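Side-chain contacts in vivid PAS protein VVD (Neurospora crassa, PDB 3D72), which acts as a blue-light LOV photoreceptor of a circadian system, carrying a flavin-adenine dinucleotide and forming a rapidly exchanging dimer when light activates it: residues 8-13 with 140-145; 115-118 with 122-125; 56-59 with 64-67; 18-23 with 30-35. The protein carries 1 engineered substitution. All coordinates share one frame; numbering follows the deposited sequence.

Contact 1: 8-13 with 140-145; sequences GGYDIM and YRYSMG. With FAD (flavin-adenine dinucleotide), chain C.
Y10 and Y142 form the aromatic part of this buried contact, an offset edge-to-face pair with centroids 5.5 Å apart and planes at 85°. The Y10 edge does the touching: its CE2 lies 3.7 Å from CZ of Y142, and the phenol oxygen of Y142 sits near the plane of the Y10 ring. Both side chains have CG anti to the carbonyl carbon (chi1 -61° and -57°), which turns the two rings toward each other.

The polar link is indirect. One water lies 2.6 Å from Y10 OH and bonds only weakly to Y142 OH, while Y10 OH has a direct partner in the backbone N of A6. An alanine in place of Y142 would probably leave the Y10 edge without its aromatic face and the water without its weaker anchor.

The apolar part is looser. M144 leaves the strand extended and bends at chi3, which brings its CE methyl to 4.2 Å from CG2 of I12.

Toward the flavin the strand offers backbone and the S143 side chain: S143 O lies 3.3 Å from C7M of FAD and G145 N 3.4 Å from the same methyl, while S143 OG touches both ring methyls. G145 has no CB to crowd C6 of the flavin.

Around the contact, L40 of strand 38-42 touches Y10, Y142 and M144, and Y15, L16 and I19 of helix 12-21 pack on M144. R141 and Y142 oppose V133 in a classic beta bulge. The N-terminal segment thus lies against the PAS sheet, with D11 and I12 also packing on M13 and M1 of the second subunit.

Contact 2: 115-118 with 122-125; sequences VNFK and QRFV. With FAD (flavin-adenine dinucleotide), chain C.
N116 and F124 exchange two backbone hydrogen bonds, the nearly linear one from N116 N to F124 O (2.9 Å, 178°). K118 N adds a third, to Q122 O, at 2.9 Å.

The N116 amide faces the cofactor with both ends. OD1 accepts from N3 of FAD at 2.9 Å (173°), and ND2 donates to O2 of FAD at 2.9 Å. Further bonds fix the amide's rotation: ND2 also reaches V115 O, from above that carbonyl plane, and OD1 takes a bond from N126 ND2. The pair of bonds to the flavin pyrimidine edge probably contributes to fixing the ring's orientation.

CB of N116 makes a CH-pi contact over the F124 face, 3.9 Å from the ring centroid. F124 CG lies between its backbone N and carbonyl carbon (chi1 72°), laying the ring against N116 CB. K118 and Q122 run side by side, the lysine ending in a salt bridge with E149. V115 CG1 lies 3.7 Å above the centre of the R123 guanidinium plane, and CE1 of F117 rests 3.5 Å from CB of R123.

Strands 110-117 and 123-134 form a beta hairpin, 110-117 being outermost in the sheet; L76 bonds to the F117 backbone and P79 packs against its side chain.

Contact 3: 56-59 with 64-67; sequences AFLY and SNAE
L58 against S64 and N65 is a small surface contact between two consecutive short helices, 55-61 and 65-68, linked by a tight connection within the PAS domain. It is carried by van der Waals touch alone, burying 131 Å² in all, and the nearest CA atoms, those of L58 and S64, are 5.8 Å apart.

The leucine does its work with both methyls. CG stands anti to the carbonyl carbon (chi1 -60°), directing the branch at the start of the second helix. L58 CD2 approaches main chain, not side chain, lying 3.7 Å from S64 C, and the CB of that serine points away. CD1 goes to the asparagine and lies 3.4 Å from ND2 of N65. The two side chains cross at about a right angle, and N65 has an unstaggered chi1 of -107°.

L58 leans on a capped helix start. S64 and E67 form a capping box: S64 N donates to E67 OE1 at 3.0 Å (162°), using the anti lone pair of that oxygen, and E67 N returns a weak bond to S64 OG of 3.3 Å. A further weak bond joins the serine hydroxyl to the same OE1. The other carboxylate oxygen, OE2, is held by a salt bridge to K119, so both carboxylate oxygens of the capping glutamate have partners, and it would probably stay ionised.

Beyond these residues, V68 of helix 65-68 packs on L58 and on F57, whose side chain also rests on L76 and Q147. The helix pair is thereby joined to the loops that hold L76 and Q147, with the L58 side chain about 11 Å from the flavin cofactor.

Contact 4: 18-23 with 30-35; sequences QIMNRP and GPVDTS
M20 reaches from helix 12-21 to the loop 30-35, and CG, SD and CE each meet a different part of V32, with P31 beside the sulfur. CB points at the loop, and CG, anti to the carbonyl carbon at chi1 -71°, lies 3.9 Å from CG2 of V32. The chain stays extended to SD, which sits 3.9 Å from CA of P31. The sulfur also accepts a weak hydrogen bond from V32 N, long at 3.5 Å but almost straight at 172°. A bend at chi3 of -87° then turns CE onward past the sulfur, to 3.1 Å from V32 O. Sulfur and methyl thus lie along the V32 backbone, one at its N and the other at its O, while the two side chains slide past each other in opposite directions.

With an alanine at M20 the sulfur is gone, and V32 N would probably lose its weak acceptor, with a gap opening beside P31 and the V32 methyl.

Each segment is braced internally. I19 O takes R22 N at 3.2 Å and R22 NH1 at 2.9 Å from opposite faces of its plane, and R22 NE is salt-bridged to E109. D33 OD1 accepts from S35 N in an Asx turn and from S35 OG at 2.7 Å. The V32 side chain also touches L16 and F146.

V32 O bonds to N21 ND2 of the second subunit, and M20 packs on M20 of that subunit. Chemically, then, dispersion and one soft sulfur acceptor hold the loop to the helix, whereas the firmer bond at V32 O is spent across the dimer interface.

How the contacts relate
Contacts 1 and 4 share helix 12-21, lie 12 Å apart between centres and touch, M144 SD being 3.7 Å from I19 CD1; both also meet the second subunit. Along the chain, contact 1 joins the two ends and encloses the others, which follow in the order 4, 3, 2. Contacts 1 and 2 reach neighbouring strands, 140-146 and 123-134, of one antiparallel sheet, yet their centres are 25 Å apart on opposite sides of the chain's centre. Both touch FAD, contact 1 at the dimethyl end and contact 2 at the pyrimidine end. Contact 3 meets contact 4 through A56 and S35. The N-terminal helix and following loop thus join the flavin-binding sheet to the second subunit.

Contact 1: 8-13 with 140-145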
# COMPACT_ATOMS: atom_id res chain seq x y z
N GLY A 8 13.49 1.07 -14.43
CA GLY A 8 12.92 0.11 -13.49
C GLY A 8 11.58 0.64 -13.05
O GLY A 8 10.73 -0.12 -12.57
N GLY A 9 11.37 1.96 -13.20
CA GLY A 9 10.10 2.53 -12.83
C GLY A 9 10.03 3.01 -11.39
O GLY A 9 11.01 2.98 -10.66
N TYR A 10 8.83 3.38 -10.95
CA TYR A 10 8.65 3.87 -9.59
C TYR A 10 7.91 2.97 -8.62
O TYR A 10 7.03 2.23 -9.02
CB TYR A 10 7.98 5.24 -9.64
CG TYR A 10 8.81 6.26 -10.37
CD1 TYR A 10 8.71 6.40 -11.75
CD2 TYR A 10 9.78 7.01 -9.70
CE1 TYR A 10 9.57 7.26 -12.45
CE2 TYR A 10 10.63 7.87 -10.38
CZ TYR A 10 10.53 7.99 -11.76
OH TYR A 10 11.40 8.81 -12.44
N ASP A 11 8.29 3.05 -7.35
CA ASP A 11 7.66 2.24 -6.30
C ASP A 11 6.33 2.84 -5.86
O ASP A 11 6.16 3.19 -4.68
CB ASP A 11 8.59 2.12 -5.08
CG ASP A 11 8.14 1.02 -4.12
OD1 ASP A 11 7.15 0.32 -4.44
OD2 ASP A 11 8.78 0.87 -3.07
N ILE A 12 5.39 2.94 -6.79
CA ILE A 12 4.09 3.51 -6.50
C ILE A 12 3.38 2.76 -5.37
O ILE A 12 2.80 3.39 -4.49
CB ILE A 12 3.19 3.53 -7.76
CG1 ILE A 12 3.88 4.33 -8.87
CG2 ILE A 12 1.82 4.12 -7.41
CD1 ILE A 12 4.28 5.75 -8.47
N MET A 13 3.43 1.43 -5.37
CA MET A 13 2.77 0.68 -4.29
C MET A 13 3.39 0.99 -2.93
O MET A 13 2.67 1.23 -1.95
CB MET A 13 2.82 -0.82 -4.55
CG MET A 13 1.99 -1.25 -5.74
SD MET A 13 1.69 -3.03 -5.73
CE MET A 13 3.21 -3.62 -6.38
N TYR A 140 12.45 13.39 1.72
CA TYR A 140 11.41 13.67 0.74
C TYR A 140 12.01 13.87 -0.65
O TYR A 140 12.86 14.75 -0.84
CB TYR A 140 10.60 14.90 1.15
CG TYR A 140 9.68 14.64 2.32
CD1 TYR A 140 8.73 13.62 2.27
CD2 TYR A 140 9.74 15.42 3.47
CE1 TYR A 140 7.87 13.38 3.33
CE2 TYR A 140 8.88 15.19 4.55
CZ TYR A 140 7.95 14.17 4.47
OH TYR A 140 7.10 13.93 5.52
N ARG A 141 11.57 13.06 -1.61
CA ARG A 141 12.09 13.13 -2.98
C ARG A 141 10.98 13.34 -4.00
O ARG A 141 11.17 14.01 -5.03
CB ARG A 141 12.85 11.82 -3.29
CG ARG A 141 13.23 11.60 -4.76
CD ARG A 141 14.19 12.66 -5.26
NE ARG A 141 14.43 12.55 -6.70
CZ ARG A 141 15.36 11.77 -7.26
NH1 ARG A 141 15.48 11.75 -8.58
NH2 ARG A 141 16.17 11.03 -6.52
N TYR A 142 9.81 12.78 -3.72
CA TYR A 142 8.69 12.90 -4.64
C TYR A 142 7.47 13.47 -3.97
O TYR A 142 7.42 13.65 -2.76
CB TYR A 142 8.30 11.53 -5.19
CG TYR A 142 9.41 10.79 -5.87
CD1 TYR A 142 10.06 9.73 -5.25
CD2 TYR A 142 9.83 11.17 -7.14
CE1 TYR A 142 11.11 9.05 -5.89
CE2 TYR A 142 10.87 10.51 -7.78
CZ TYR A 142 11.51 9.46 -7.15
OH TYR A 142 12.56 8.84 -7.78
N SER A 143 6.46 13.76 -4.78
CA SER A 143 5.18 14.22 -4.26
C SER A 143 4.15 13.39 -5.00
O SER A 143 4.24 13.24 -6.22
CB SER A 143 4.95 15.70 -4.57
OG SER A 143 3.67 16.09 -4.08
N MET A 144 3.21 12.80 -4.26
CA MET A 144 2.16 12.02 -4.90
C MET A 144 0.88 12.85 -4.88
O MET A 144 0.47 13.36 -3.83
CB MET A 144 1.91 10.69 -4.17
CG MET A 144 0.85 9.81 -4.88
SD MET A 144 0.80 8.05 -4.41
CE MET A 144 2.44 7.49 -5.05
N GLY A 145 0.29 13.00 -6.06
CA GLY A 145 -0.94 13.76 -6.17
C GLY A 145 -2.11 12.86 -6.50
O GLY A 145 -1.99 11.91 -7.27
PA FAD C . 3.47 29.85 -9.89
O1A FAD C . 3.62 29.59 -11.34
O2A FAD C . 4.59 30.54 -9.20
O5B FAD C . 2.12 30.65 -9.67
C5B FAD C . 1.66 31.11 -8.38
C4B FAD C . 0.48 32.05 -8.63
O4B FAD C . 0.07 32.55 -7.34
C3B FAD C . 0.79 33.27 -9.52
O3B FAD C . -0.08 33.43 -10.62
C2B FAD C . 0.78 34.47 -8.59
O2B FAD C . 0.25 35.68 -9.08
C1B FAD C . 0.09 33.99 -7.31
N9A FAD C . 0.76 34.36 -6.08
C8A FAD C . 2.03 34.03 -5.69
N7A FAD C . 2.38 34.52 -4.52
C5A FAD C . 1.27 35.25 -4.13
C6A FAD C . 1.00 36.02 -2.95
N6A FAD C . 1.91 36.17 -1.98
N1A FAD C . -0.22 36.63 -2.84
C2A FAD C . -1.12 36.46 -3.84
N3A FAD C . -0.99 35.75 -4.99
C4A FAD C . 0.28 35.16 -5.06
N1 FAD C . -2.07 21.45 -10.49
C2 FAD C . -3.24 21.34 -11.17
O2 FAD C . -3.83 22.32 -11.64
N3 FAD C . -3.82 20.07 -11.33
C4 FAD C . -3.28 18.87 -10.86
O4 FAD C . -3.88 17.79 -11.05
C4X FAD C . -2.06 19.00 -10.15
N5 FAD C . -1.44 17.84 -9.66
C5X FAD C . -0.25 17.99 -8.97
C6 FAD C . 0.40 16.82 -8.47
C7 FAD C . 1.60 16.89 -7.81
C7M FAD C . 2.20 15.57 -7.28
C8 FAD C . 2.26 18.13 -7.65
C8M FAD C . 3.60 18.27 -6.96
C9 FAD C . 1.63 19.32 -8.15
C9A FAD C . 0.39 19.28 -8.82
N10 FAD C . -0.29 20.46 -9.33
C10 FAD C . -1.47 20.30 -10.02
C1' FAD C . 0.24 21.83 -9.14
C2' FAD C . 1.25 22.41 -10.10
O2' FAD C . 2.15 21.37 -10.51
C3' FAD C . 1.95 23.59 -9.38
O3' FAD C . 2.61 23.09 -8.22
C4' FAD C . 0.94 24.71 -8.95
O4' FAD C . 0.38 25.31 -10.10
C5' FAD C . 1.60 25.80 -8.08
O5' FAD C . 2.97 26.01 -8.44
P FAD C . 3.41 26.94 -9.65
O1P FAD C . 4.81 26.59 -9.93
O2P FAD C . 2.46 26.79 -10.78
O3P FAD C . 3.34 28.46 -9.14
O HOH W 1 12.89 10.21 -10.78

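Contact 2: 115-118 with 122-125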
# COMPACT_ATOMS: atom_id res chain seq x y z
N VAL A 115 -9.60 24.78 -10.64
CA VAL A 115 -10.21 24.66 -11.95
C VAL A 115 -9.17 24.11 -12.91
O VAL A 115 -8.06 24.64 -13.00
CB VAL A 115 -10.71 26.03 -12.46
CG1 VAL A 115 -11.17 25.90 -13.91
CG2 VAL A 115 -11.86 26.51 -11.59
N ASN A 116 -9.52 23.04 -13.61
CA ASN A 116 -8.65 22.39 -14.58
C ASN A 116 -9.41 22.15 -15.88
O ASN A 116 -10.64 22.30 -15.95
CB ASN A 116 -8.13 21.04 -14.05
CG ASN A 116 -6.91 21.17 -13.13
OD1 ASN A 116 -6.35 20.16 -12.70
ND2 ASN A 116 -6.49 22.40 -12.85
N PHE A 117 -8.68 21.77 -16.92
CA PHE A 117 -9.29 21.53 -18.22
C PHE A 117 -8.77 20.24 -18.84
O PHE A 117 -7.57 19.98 -18.80
CB PHE A 117 -9.00 22.70 -19.16
CG PHE A 117 -9.51 24.02 -18.66
CD1 PHE A 117 -10.79 24.46 -18.99
CD2 PHE A 117 -8.72 24.80 -17.83
CE1 PHE A 117 -11.28 25.66 -18.49
CE2 PHE A 117 -9.20 26.01 -17.31
CZ PHE A 117 -10.49 26.44 -17.65
N LYS A 118 -9.68 19.46 -19.39
CA LYS A 118 -9.31 18.21 -20.03
C LYS A 118 -8.72 18.58 -21.38
O LYS A 118 -8.80 19.73 -21.82
CB LYS A 118 -10.54 17.32 -20.18
CG LYS A 118 -11.27 17.06 -18.86
CD LYS A 118 -12.33 15.99 -19.03
CE LYS A 118 -13.00 15.66 -17.70
NZ LYS A 118 -13.93 14.51 -17.84
N GLN A 122 -12.65 20.68 -21.92
CA GLN A 122 -13.75 20.64 -20.96
C GLN A 122 -13.30 21.07 -19.57
O GLN A 122 -12.39 20.49 -18.98
CB GLN A 122 -14.35 19.24 -20.87
CG GLN A 122 -15.37 19.09 -19.74
CD GLN A 122 -15.68 17.64 -19.41
OE1 GLN A 122 -16.07 17.32 -18.29
NE2 GLN A 122 -15.51 16.76 -20.39
N ARG A 123 -13.96 22.09 -19.04
CA ARG A 123 -13.66 22.63 -17.72
C ARG A 123 -14.22 21.74 -16.61
O ARG A 123 -15.34 21.24 -16.71
CB ARG A 123 -14.26 24.03 -17.57
CG ARG A 123 -14.20 24.60 -16.16
CD ARG A 123 -14.97 25.91 -16.08
NE ARG A 123 -15.07 26.42 -14.71
CZ ARG A 123 -14.53 27.56 -14.30
NH1 ARG A 123 -13.85 28.31 -15.16
NH2 ARG A 123 -14.67 27.95 -13.05
N PHE A 124 -13.43 21.55 -15.57
CA PHE A 124 -13.88 20.77 -14.42
C PHE A 124 -13.18 21.24 -13.16
O PHE A 124 -12.15 21.92 -13.22
CB PHE A 124 -13.66 19.26 -14.63
CG PHE A 124 -12.23 18.81 -14.58
CD1 PHE A 124 -11.40 18.91 -15.70
CD2 PHE A 124 -11.71 18.24 -13.42
CE1 PHE A 124 -10.09 18.44 -15.66
CE2 PHE A 124 -10.40 17.77 -13.37
CZ PHE A 124 -9.59 17.87 -14.49
N VAL A 125 -13.77 20.93 -12.01
CA VAL A 125 -13.18 21.29 -10.74
C VAL A 125 -12.47 20.03 -10.25
O VAL A 125 -13.08 18.98 -10.07
CB VAL A 125 -14.24 21.71 -9.71
CG1 VAL A 125 -13.56 22.17 -8.42
CG2 VAL A 125 -15.10 22.83 -10.29
PA FAD C . 3.47 29.85 -9.89
O1A FAD C . 3.62 29.59 -11.34
O2A FAD C . 4.59 30.54 -9.20
O5B FAD C . 2.12 30.65 -9.67
C5B FAD C . 1.66 31.11 -8.38
C4B FAD C . 0.48 32.05 -8.63
O4B FAD C . 0.07 32.55 -7.34
C3B FAD C . 0.79 33.27 -9.52
O3B FAD C . -0.08 33.43 -10.62
C2B FAD C . 0.78 34.47 -8.59
O2B FAD C . 0.25 35.68 -9.08
C1B FAD C . 0.09 33.99 -7.31
N9A FAD C . 0.76 34.36 -6.08
C8A FAD C . 2.03 34.03 -5.69
N7A FAD C . 2.38 34.52 -4.52
C5A FAD C . 1.27 35.25 -4.13
C6A FAD C . 1.00 36.02 -2.95
N6A FAD C . 1.91 36.17 -1.98
N1A FAD C . -0.22 36.63 -2.84
C2A FAD C . -1.12 36.46 -3.84
N3A FAD C . -0.99 35.75 -4.99
C4A FAD C . 0.28 35.16 -5.06
N1 FAD C . -2.07 21.45 -10.49
C2 FAD C . -3.24 21.34 -11.17
O2 FAD C . -3.83 22.32 -11.64
N3 FAD C . -3.82 20.07 -11.33
C4 FAD C . -3.28 18.87 -10.86
O4 FAD C . -3.88 17.79 -11.05
C4X FAD C . -2.06 19.00 -10.15
N5 FAD C . -1.44 17.84 -9.66
C5X FAD C . -0.25 17.99 -8.97
C6 FAD C . 0.40 16.82 -8.47
C7 FAD C . 1.60 16.89 -7.81
C7M FAD C . 2.20 15.57 -7.28
C8 FAD C . 2.26 18.13 -7.65
C8M FAD C . 3.60 18.27 -6.96
C9 FAD C . 1.63 19.32 -8.15
C9A FAD C . 0.39 19.28 -8.82
N10 FAD C . -0.29 20.46 -9.33
C10 FAD C . -1.47 20.30 -10.02
C1' FAD C . 0.24 21.83 -9.14
C2' FAD C . 1.25 22.41 -10.10
O2' FAD C . 2.15 21.37 -10.51
C3' FAD C . 1.95 23.59 -9.38
O3' FAD C . 2.61 23.09 -8.22
C4' FAD C . 0.94 24.71 -8.95
O4' FAD C . 0.38 25.31 -10.10
C5' FAD C . 1.60 25.80 -8.08
O5' FAD C . 2.97 26.01 -8.44
P FAD C . 3.41 26.94 -9.65
O1P FAD C . 4.81 26.59 -9.93
O2P FAD C . 2.46 26.79 -10.78
O3P FAD C . 3.34 28.46 -9.14

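Contact 3: 56-59 with 64-67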
# COMPACT_ATOMS: atom_id res chain seq x y z
N ALA A 56 -5.97 6.04 -14.60
CA ALA A 56 -7.17 6.79 -14.24
C ALA A 56 -6.98 8.30 -14.40
O ALA A 56 -7.93 9.02 -14.72
CB ALA A 56 -7.59 6.47 -12.80
N PHE A 57 -5.75 8.78 -14.17
CA PHE A 57 -5.45 10.20 -14.34
C PHE A 57 -5.48 10.53 -15.83
O PHE A 57 -6.00 11.57 -16.23
CB PHE A 57 -4.05 10.51 -13.79
CG PHE A 57 -3.55 11.89 -14.14
CD1 PHE A 57 -3.90 12.99 -13.37
CD2 PHE A 57 -2.73 12.08 -15.25
CE1 PHE A 57 -3.44 14.26 -13.68
CE2 PHE A 57 -2.27 13.35 -15.58
CZ PHE A 57 -2.62 14.45 -14.80
N LEU A 58 -4.92 9.65 -16.65
CA LEU A 58 -4.90 9.88 -18.09
C LEU A 58 -6.32 9.87 -18.64
O LEU A 58 -6.67 10.68 -19.51
CB LEU A 58 -4.06 8.81 -18.79
CG LEU A 58 -2.60 8.75 -18.35
CD1 LEU A 58 -1.91 7.58 -19.05
CD2 LEU A 58 -1.92 10.07 -18.67
N TYR A 59 -7.14 8.96 -18.13
CA TYR A 59 -8.52 8.86 -18.57
C TYR A 59 -9.30 10.11 -18.17
O TYR A 59 -10.04 10.69 -18.98
CB TYR A 59 -9.18 7.63 -17.95
CG TYR A 59 -10.61 7.44 -18.40
CD1 TYR A 59 -11.59 7.06 -17.50
CD2 TYR A 59 -10.97 7.64 -19.73
CE1 TYR A 59 -12.90 6.87 -17.92
CE2 TYR A 59 -12.27 7.46 -20.16
CZ TYR A 59 -13.24 7.07 -19.24
OH TYR A 59 -14.53 6.87 -19.65
N SER A 64 -2.49 11.68 -22.93
CA SER A 64 -1.77 10.41 -22.95
C SER A 64 -0.51 10.49 -22.10
O SER A 64 -0.11 11.58 -21.68
CB SER A 64 -1.37 10.07 -24.39
OG SER A 64 -0.45 11.03 -24.87
N ASN A 65 0.12 9.35 -21.85
CA ASN A 65 1.36 9.32 -21.08
C ASN A 65 2.40 10.22 -21.72
O ASN A 65 3.08 10.99 -21.04
CB ASN A 65 1.92 7.89 -21.01
CG ASN A 65 1.74 7.26 -19.64
OD1 ASN A 65 2.13 7.83 -18.63
ND2 ASN A 65 1.14 6.07 -19.61
N ALA A 66 2.53 10.12 -23.04
CA ALA A 66 3.50 10.92 -23.78
C ALA A 66 3.27 12.42 -23.62
O ALA A 66 4.21 13.21 -23.64
CB ALA A 66 3.46 10.55 -25.26
N GLU A 67 2.00 12.80 -23.47
CA GLU A 67 1.65 14.20 -23.32
C GLU A 67 1.81 14.76 -21.91
O GLU A 67 1.94 15.97 -21.75
CB GLU A 67 0.21 14.43 -23.78
CG GLU A 67 0.01 14.28 -25.28
CD GLU A 67 -1.43 14.46 -25.69
OE1 GLU A 67 -2.30 13.81 -25.06
OE2 GLU A 67 -1.70 15.23 -26.63

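Contact 4: 18-23 with 30-35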
# COMPACT_ATOMS: atom_id res chain seq x y z
N GLN A 18 3.26 3.84 2.22
CA GLN A 18 3.90 4.84 3.07
C GLN A 18 2.91 5.94 3.45
O GLN A 18 2.85 6.37 4.61
CB GLN A 18 5.08 5.45 2.32
CG GLN A 18 5.76 6.58 3.07
CD GLN A 18 6.83 7.25 2.23
OE1 GLN A 18 7.56 6.59 1.48
NE2 GLN A 18 6.95 8.57 2.38
N ILE A 19 2.14 6.40 2.47
CA ILE A 19 1.16 7.45 2.71
C ILE A 19 0.08 7.00 3.69
O ILE A 19 -0.22 7.70 4.65
CB ILE A 19 0.52 7.93 1.39
CG1 ILE A 19 1.56 8.71 0.58
CG2 ILE A 19 -0.71 8.81 1.69
CD1 ILE A 19 1.15 9.04 -0.83
N MET A 20 -0.49 5.81 3.46
CA MET A 20 -1.54 5.33 4.36
C MET A 20 -1.04 5.03 5.78
O MET A 20 -1.82 5.01 6.72
CB MET A 20 -2.20 4.08 3.78
CG MET A 20 -3.08 4.38 2.57
SD MET A 20 -3.95 2.93 1.98
CE MET A 20 -2.68 2.24 0.84
N ASN A 21 0.26 4.80 5.92
CA ASN A 21 0.85 4.50 7.23
C ASN A 21 1.52 5.71 7.89
O ASN A 21 2.06 5.58 9.00
CB ASN A 21 1.90 3.39 7.09
CG ASN A 21 1.29 2.00 7.01
OD1 ASN A 21 1.12 1.33 8.03
ND2 ASN A 21 0.97 1.56 5.81
N ARG A 22 1.49 6.87 7.25
CA ARG A 22 2.15 8.05 7.82
C ARG A 22 1.58 8.43 9.19
O ARG A 22 0.37 8.51 9.37
CB ARG A 22 2.12 9.23 6.84
CG ARG A 22 0.78 9.87 6.57
CD ARG A 22 0.88 10.79 5.35
NE ARG A 22 -0.24 11.72 5.24
CZ ARG A 22 -1.49 11.36 4.99
NH1 ARG A 22 -1.82 10.09 4.82
NH2 ARG A 22 -2.43 12.30 4.91
N PRO A 23 2.47 8.65 10.17
CA PRO A 23 2.14 9.01 11.56
C PRO A 23 1.29 10.23 11.88
O PRO A 23 0.35 10.13 12.67
CB PRO A 23 3.52 9.09 12.22
CG PRO A 23 4.38 9.59 11.12
CD PRO A 23 3.92 8.74 9.95
N GLY A 30 -8.12 8.49 3.39
CA GLY A 30 -8.85 7.24 3.39
C GLY A 30 -8.01 6.25 2.60
O GLY A 30 -6.94 6.62 2.12
N PRO A 31 -8.46 5.01 2.43
CA PRO A 31 -7.65 4.06 1.66
C PRO A 31 -7.48 4.45 0.20
O PRO A 31 -8.41 4.95 -0.43
CB PRO A 31 -8.41 2.74 1.83
CG PRO A 31 -9.83 3.18 2.09
CD PRO A 31 -9.67 4.37 2.98
N VAL A 32 -6.28 4.25 -0.33
CA VAL A 32 -5.99 4.57 -1.72
C VAL A 32 -5.20 3.42 -2.32
O VAL A 32 -4.52 2.70 -1.60
CB VAL A 32 -5.16 5.87 -1.86
CG1 VAL A 32 -6.05 7.09 -1.66
CG2 VAL A 32 -4.02 5.87 -0.86
N ASP A 33 -5.32 3.23 -3.63
CA ASP A 33 -4.57 2.19 -4.31
C ASP A 33 -4.21 2.68 -5.70
O ASP A 33 -4.55 3.79 -6.08
CB ASP A 33 -5.33 0.85 -4.37
CG ASP A 33 -6.66 0.95 -5.09
OD1 ASP A 33 -6.84 1.87 -5.92
OD2 ASP A 33 -7.53 0.08 -4.85
N THR A 34 -3.50 1.84 -6.44
CA THR A 34 -3.05 2.21 -7.78
C THR A 34 -4.15 2.36 -8.81
O THR A 34 -3.87 2.74 -9.96
CB THR A 34 -2.03 1.20 -8.31
OG1 THR A 34 -2.66 -0.08 -8.46
CG2 THR A 34 -0.85 1.08 -7.36
N SER A 35 -5.40 2.09 -8.42
CA SER A 35 -6.54 2.19 -9.33
C SER A 35 -7.12 3.60 -9.43
O SER A 35 -7.85 3.91 -10.36
CB SER A 35 -7.66 1.24 -8.90
OG SER A 35 -8.54 1.83 -7.96